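Local coordinates for protein ultraspiracle (Drosophila melanogaster, PDB 1HG4) that probably acts as a nuclear hormone receptor and transcription factor, its ligand-binding domain holding a phospholipid and locked in an inactive conformation, at residues F9-A21 with R175-Y187. Numbering follows the deposited sequence.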
loop_
_atom_site.group_PDB
_atom_site.type_symbol
_atom_site.label_atom_id
_atom_site.label_comp_id
_atom_site.label_asym_id
_atom_site.label_seq_id
_atom_site.Cartn_x
_atom_site.Cartn_y
_atom_site.Cartn_z
ATOM N N PHE A 9 8.187 -13.020 11.247
ATOM C CA PHE A 9 7.470 -11.777 11.647
ATOM C C PHE A 9 6.390 -12.101 12.687
ATOM O O PHE A 9 5.192 -12.144 12.382
ATOM C CB PHE A 9 6.844 -11.121 10.414
ATOM C CG PHE A 9 6.774 -9.621 10.500
ATOM C CD1 PHE A 9 6.349 -8.996 11.666
ATOM C CD2 PHE A 9 7.178 -8.835 9.427
ATOM C CE1 PHE A 9 6.335 -7.609 11.761
ATOM C CE2 PHE A 9 7.168 -7.458 9.514
ATOM C CZ PHE A 9 6.748 -6.840 10.684
ATOM N N SER A 10 6.835 -12.306 13.924
ATOM C CA SER A 10 5.964 -12.660 15.029
ATOM C C SER A 10 6.308 -11.852 16.277
ATOM O O SER A 10 7.404 -11.293 16.378
ATOM C CB SER A 10 6.151 -14.135 15.353
ATOM O OG SER A 10 7.484 -14.373 15.791
ATOM N N ILE A 11 5.379 -11.815 17.233
ATOM C CA ILE A 11 5.613 -11.096 18.476
ATOM C C ILE A 11 6.893 -11.629 19.135
ATOM O O ILE A 11 7.642 -10.877 19.763
ATOM C CB ILE A 11 4.457 -11.293 19.463
ATOM C CG1 ILE A 11 3.158 -10.783 18.865
ATOM C CG2 ILE A 11 4.750 -10.557 20.755
ATOM C CD1 ILE A 11 1.959 -11.032 19.754
ATOM N N GLU A 12 7.132 -12.930 18.987
ATOM C CA GLU A 12 8.309 -13.566 19.565
ATOM C C GLU A 12 9.588 -13.035 18.932
ATOM O O GLU A 12 10.598 -12.868 19.618
ATOM C CB GLU A 12 8.254 -15.089 19.383
ATOM C CG GLU A 12 6.953 -15.743 19.837
ATOM C CD GLU A 12 5.870 -15.720 18.759
ATOM O OE1 GLU A 12 5.964 -16.515 17.790
ATOM O OE2 GLU A 12 4.927 -14.904 18.876
ATOM N N ARG A 13 9.545 -12.765 17.627
ATOM C CA ARG A 13 10.720 -12.268 16.922
ATOM C C ARG A 13 10.965 -10.815 17.299
ATOM O O ARG A 13 12.107 -10.345 17.348
ATOM C CB ARG A 13 10.530 -12.388 15.410
ATOM C CG ARG A 13 11.784 -12.846 14.664
ATOM C CD ARG A 13 12.312 -14.145 15.259
ATOM N NE ARG A 13 12.500 -15.202 14.266
ATOM C CZ ARG A 13 12.883 -16.442 14.569
ATOM N NH1 ARG A 13 13.112 -16.770 15.835
ATOM N NH2 ARG A 13 13.042 -17.354 13.615
ATOM N N ILE A 14 9.882 -10.104 17.570
ATOM C CA ILE A 14 9.993 -8.713 17.957
ATOM C C ILE A 14 10.506 -8.623 19.391
ATOM O O ILE A 14 11.264 -7.725 19.734
ATOM C CB ILE A 14 8.643 -8.014 17.846
ATOM C CG1 ILE A 14 8.188 -8.029 16.385
ATOM C CG2 ILE A 14 8.759 -6.602 18.366
ATOM C CD1 ILE A 14 6.825 -7.445 16.169
ATOM N N ILE A 15 10.088 -9.565 20.225
ATOM C CA ILE A 15 10.518 -9.600 21.610
ATOM C C ILE A 15 12.016 -9.867 21.660
ATOM O O ILE A 15 12.752 -9.214 22.396
ATOM C CB ILE A 15 9.761 -10.705 22.408
ATOM C CG1 ILE A 15 8.426 -10.154 22.917
ATOM C CG2 ILE A 15 10.593 -11.181 23.601
ATOM C CD1 ILE A 15 8.584 -9.057 23.958
ATOM N N GLU A 16 12.462 -10.820 20.859
ATOM C CA GLU A 16 13.868 -11.174 20.828
ATOM C C GLU A 16 14.763 -9.985 20.487
ATOM O O GLU A 16 15.852 -9.839 21.038
ATOM C CB GLU A 16 14.103 -12.303 19.827
ATOM C CG GLU A 16 15.411 -13.037 20.066
ATOM C CD GLU A 16 15.533 -14.299 19.246
ATOM O OE1 GLU A 16 15.747 -14.188 18.018
ATOM O OE2 GLU A 16 15.408 -15.397 19.835
ATOM N N ALA A 17 14.308 -9.143 19.569
ATOM C CA ALA A 17 15.071 -7.973 19.173
ATOM C C ALA A 17 15.257 -7.017 20.358
ATOM O O ALA A 17 16.364 -6.557 20.628
ATOM C CB ALA A 17 14.361 -7.252 18.033
ATOM N N GLU A 18 14.167 -6.723 21.058
ATOM C CA GLU A 18 14.217 -5.821 22.194
ATOM C C GLU A 18 15.162 -6.344 23.253
ATOM O O GLU A 18 16.089 -5.650 23.669
ATOM C CB GLU A 18 12.836 -5.668 22.821
ATOM C CG GLU A 18 11.845 -4.867 22.005
ATOM C CD GLU A 18 10.464 -4.873 22.636
ATOM O OE1 GLU A 18 10.353 -4.559 23.839
ATOM O OE2 GLU A 18 9.487 -5.191 21.931
ATOM N N GLN A 19 14.916 -7.577 23.683
ATOM C CA GLN A 19 15.719 -8.207 24.721
ATOM C C GLN A 19 17.198 -8.293 24.406
ATOM O O GLN A 19 18.026 -7.938 25.231
ATOM C CB GLN A 19 15.168 -9.593 25.029
ATOM C CG GLN A 19 13.895 -9.550 25.851
ATOM C CD GLN A 19 13.209 -10.896 25.975
ATOM O OE1 GLN A 19 12.348 -11.077 26.832
ATOM N NE2 GLN A 19 13.572 -11.841 25.110
ATOM N N ARG A 20 17.541 -8.764 23.216
ATOM C CA ARG A 20 18.940 -8.875 22.851
ATOM C C ARG A 20 19.601 -7.499 22.756
ATOM O O ARG A 20 20.732 -7.327 23.176
ATOM C CB ARG A 20 19.087 -9.623 21.522
ATOM C CG ARG A 20 18.536 -11.045 21.549
ATOM C CD ARG A 20 18.935 -11.796 20.286
ATOM N NE ARG A 20 20.366 -12.068 20.254
ATOM C CZ ARG A 20 21.093 -12.117 19.144
ATOM N NH1 ARG A 20 20.524 -11.914 17.959
ATOM N NH2 ARG A 20 22.393 -12.358 19.221
ATOM N N ALA A 21 18.898 -6.519 22.209
ATOM C CA ALA A 21 19.466 -5.186 22.085
ATOM C C ALA A 21 19.748 -4.606 23.472
ATOM O O ALA A 21 20.682 -3.830 23.660
ATOM C CB ALA A 21 18.510 -4.280 21.327
ATOM N N ARG A 175 3.862 -7.555 28.514
ATOM C CA ARG A 175 5.088 -7.335 27.762
ATOM C C ARG A 175 4.921 -7.540 26.260
ATOM O O ARG A 175 5.574 -6.863 25.459
ATOM C CB ARG A 175 6.207 -8.248 28.286
ATOM C CG ARG A 175 7.545 -8.011 27.602
ATOM C CD ARG A 175 8.131 -6.657 27.988
ATOM N NE ARG A 175 9.060 -6.148 26.985
ATOM C CZ ARG A 175 10.140 -6.797 26.561
ATOM N NH1 ARG A 175 10.438 -7.994 27.050
ATOM N NH2 ARG A 175 10.925 -6.252 25.642
ATOM N N ARG A 176 4.050 -8.469 25.879
ATOM C CA ARG A 176 3.821 -8.736 24.471
ATOM C C ARG A 176 3.073 -7.584 23.824
ATOM O O ARG A 176 3.384 -7.176 22.711
ATOM C CB ARG A 176 3.040 -10.042 24.291
ATOM C CG ARG A 176 3.905 -11.232 23.844
ATOM C CD ARG A 176 4.334 -12.131 24.991
ATOM N NE ARG A 176 5.722 -12.567 24.847
ATOM C CZ ARG A 176 6.386 -13.282 25.755
ATOM N NH1 ARG A 176 5.786 -13.658 26.881
ATOM N NH2 ARG A 176 7.663 -13.586 25.554
ATOM N N GLU A 177 2.089 -7.040 24.517
ATOM C CA GLU A 177 1.345 -5.916 23.961
ATOM C C GLU A 177 2.198 -4.649 23.843
ATOM O O GLU A 177 2.008 -3.873 22.908
ATOM C CB GLU A 177 0.098 -5.650 24.805
ATOM C CG GLU A 177 -0.724 -6.908 24.970
ATOM C CD GLU A 177 -1.964 -6.716 25.792
ATOM O OE1 GLU A 177 -1.865 -6.164 26.906
ATOM O OE2 GLU A 177 -3.042 -7.132 25.325
ATOM N N LEU A 178 3.145 -4.441 24.766
ATOM C CA LEU A 178 4.002 -3.251 24.697
ATOM C C LEU A 178 4.961 -3.359 23.504
ATOM O O LEU A 178 5.230 -2.372 22.814
ATOM C CB LEU A 178 4.813 -3.070 25.990
ATOM C CG LEU A 178 5.725 -1.829 25.953
ATOM C CD1 LEU A 178 4.887 -0.554 26.171
ATOM C CD2 LEU A 178 6.822 -1.964 27.003
ATOM N N SER A 179 5.485 -4.562 23.276
ATOM C CA SER A 179 6.365 -4.787 22.140
ATOM C C SER A 179 5.626 -4.450 20.849
ATOM O O SER A 179 6.205 -3.846 19.950
ATOM C CB SER A 179 6.816 -6.234 22.086
ATOM O OG SER A 179 7.683 -6.505 23.160
ATOM N N CYS A 180 4.352 -4.841 20.762
ATOM C CA CYS A 180 3.549 -4.561 19.573
ATOM C C CYS A 180 3.346 -3.056 19.391
ATOM O O CYS A 180 3.514 -2.521 18.286
ATOM C CB CYS A 180 2.183 -5.263 19.653
ATOM S SG CYS A 180 2.223 -7.066 19.358
ATOM N N LEU A 181 2.993 -2.365 20.471
ATOM C CA LEU A 181 2.796 -0.919 20.377
ATOM C C LEU A 181 4.071 -0.209 19.906
ATOM O O LEU A 181 4.023 0.711 19.075
ATOM C CB LEU A 181 2.343 -0.353 21.723
ATOM C CG LEU A 181 0.930 -0.767 22.169
ATOM C CD1 LEU A 181 0.609 -0.108 23.517
ATOM C CD2 LEU A 181 -0.099 -0.330 21.121
ATOM N N LYS A 182 5.214 -0.644 20.420
ATOM C CA LYS A 182 6.468 -0.023 20.044
ATOM C C LYS A 182 6.813 -0.262 18.581
ATOM O O LYS A 182 7.374 0.606 17.907
ATOM C CB LYS A 182 7.584 -0.530 20.962
ATOM C CG LYS A 182 7.363 -0.136 22.416
ATOM C CD LYS A 182 8.637 -0.230 23.240
ATOM C CE LYS A 182 9.108 -1.660 23.396
ATOM N NZ LYS A 182 10.329 -1.733 24.247
ATOM N N ALA A 183 6.471 -1.441 18.077
ATOM C CA ALA A 183 6.743 -1.726 16.682
ATOM C C ALA A 183 5.808 -0.858 15.822
ATOM O O ALA A 183 6.246 -0.267 14.817
ATOM C CB ALA A 183 6.534 -3.228 16.389
ATOM N N ILE A 184 4.532 -0.764 16.209
ATOM C CA ILE A 184 3.586 0.050 15.437
ATOM C C ILE A 184 4.194 1.448 15.279
ATOM O O ILE A 184 4.103 2.062 14.207
ATOM C CB ILE A 184 2.188 0.141 16.153
ATOM C CG1 ILE A 184 1.477 -1.197 16.055
ATOM C CG2 ILE A 184 1.307 1.236 15.543
ATOM C CD1 ILE A 184 0.437 -1.377 17.097
ATOM N N ILE A 185 4.833 1.928 16.349
ATOM C CA ILE A 185 5.464 3.240 16.360
ATOM C C ILE A 185 6.622 3.300 15.385
ATOM O O ILE A 185 6.696 4.210 14.554
ATOM C CB ILE A 185 5.974 3.600 17.776
ATOM C CG1 ILE A 185 4.786 3.762 18.723
ATOM C CG2 ILE A 185 6.790 4.876 17.739
ATOM C CD1 ILE A 185 5.185 3.909 20.171
ATOM N N LEU A 186 7.533 2.341 15.491
ATOM C CA LEU A 186 8.696 2.284 14.602
ATOM C C LEU A 186 8.294 2.297 13.129
ATOM O O LEU A 186 8.771 3.129 12.364
ATOM C CB LEU A 186 9.525 1.020 14.876
ATOM C CG LEU A 186 10.789 0.861 14.021
ATOM C CD1 LEU A 186 11.767 1.996 14.324
ATOM C CD2 LEU A 186 11.444 -0.483 14.309
ATOM N N TYR A 187 7.420 1.371 12.745
ATOM C CA TYR A 187 6.954 1.245 11.353
ATOM C C TYR A 187 5.956 2.347 10.972
ATOM O O TYR A 187 4.769 2.077 10.749
ATOM C CB TYR A 187 6.291 -0.126 11.139
ATOM C CG TYR A 187 7.216 -1.313 11.333
ATOM C CD1 TYR A 187 8.449 -1.367 10.700
ATOM C CD2 TYR A 187 6.839 -2.395 12.123
ATOM C CE1 TYR A 187 9.287 -2.477 10.846
ATOM C CE2 TYR A 187 7.667 -3.505 12.276
ATOM C CZ TYR A 187 8.891 -3.535 11.629
ATOM O OH TYR A 187 9.728 -4.625 11.748
#
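In the helical sandwich of this nuclear receptor ligand-binding domain, the N-terminal helix, residues 11-21 here, packs almost at a right angle (83°) on helix 175-186, their axes 9.6 Å apart at closest approach, and Glu-18 joins the two through a salt-bridge network with Arg-175 and Lys-182. Both cations share one oxygen. Arg-175 NH2 gives a hydrogen bond to Glu-18 OE1 at 2.5 Å, and Lys-182 NZ reaches the same OE1 at 2.9 Å from the opposite face of the carboxylate, each donor standing well out of its plane. The guanidinium and carboxylate planes are 81° apart, so this is no flat, two-pronged pairing. The Glu-18 chain runs extended past CG (chi2 175°), which carries its carboxylate out to Arg-175 and Lys-182; two positive partners there would probably favour its charged form. Replacing it with an alanine would probably leave Arg-175 and Lys-182 as neighbouring positive charges without their shared mate and set the arginine head free to turn. Ser-179 OG also donates to Glu-18 OE2, although crowding in the model makes that bond less certain. One face of the Arg-175 guanidinium is lined by Ile-15, whose CD1 sits 3.7 Å above the centre of the group, while Gln-19 CG lies at its edge.

Toward the start of helix 11-21 the contact turns apolar. Ile-11 CG2 rests against the CG of Arg-176, and its other branch meets sulfur, CG1 lying 3.9 Å from Cys-180 SG; Ile-14 CD1 touches Ala-183 CB. Helix 197-218 packs against this end through Cys-210 and Leu-211. Beyond the helix ends, Tyr-187, its OH bonded to Pro-71 O, sets CE2 3.8 Å from CZ at the edge of the Phe-9 ring.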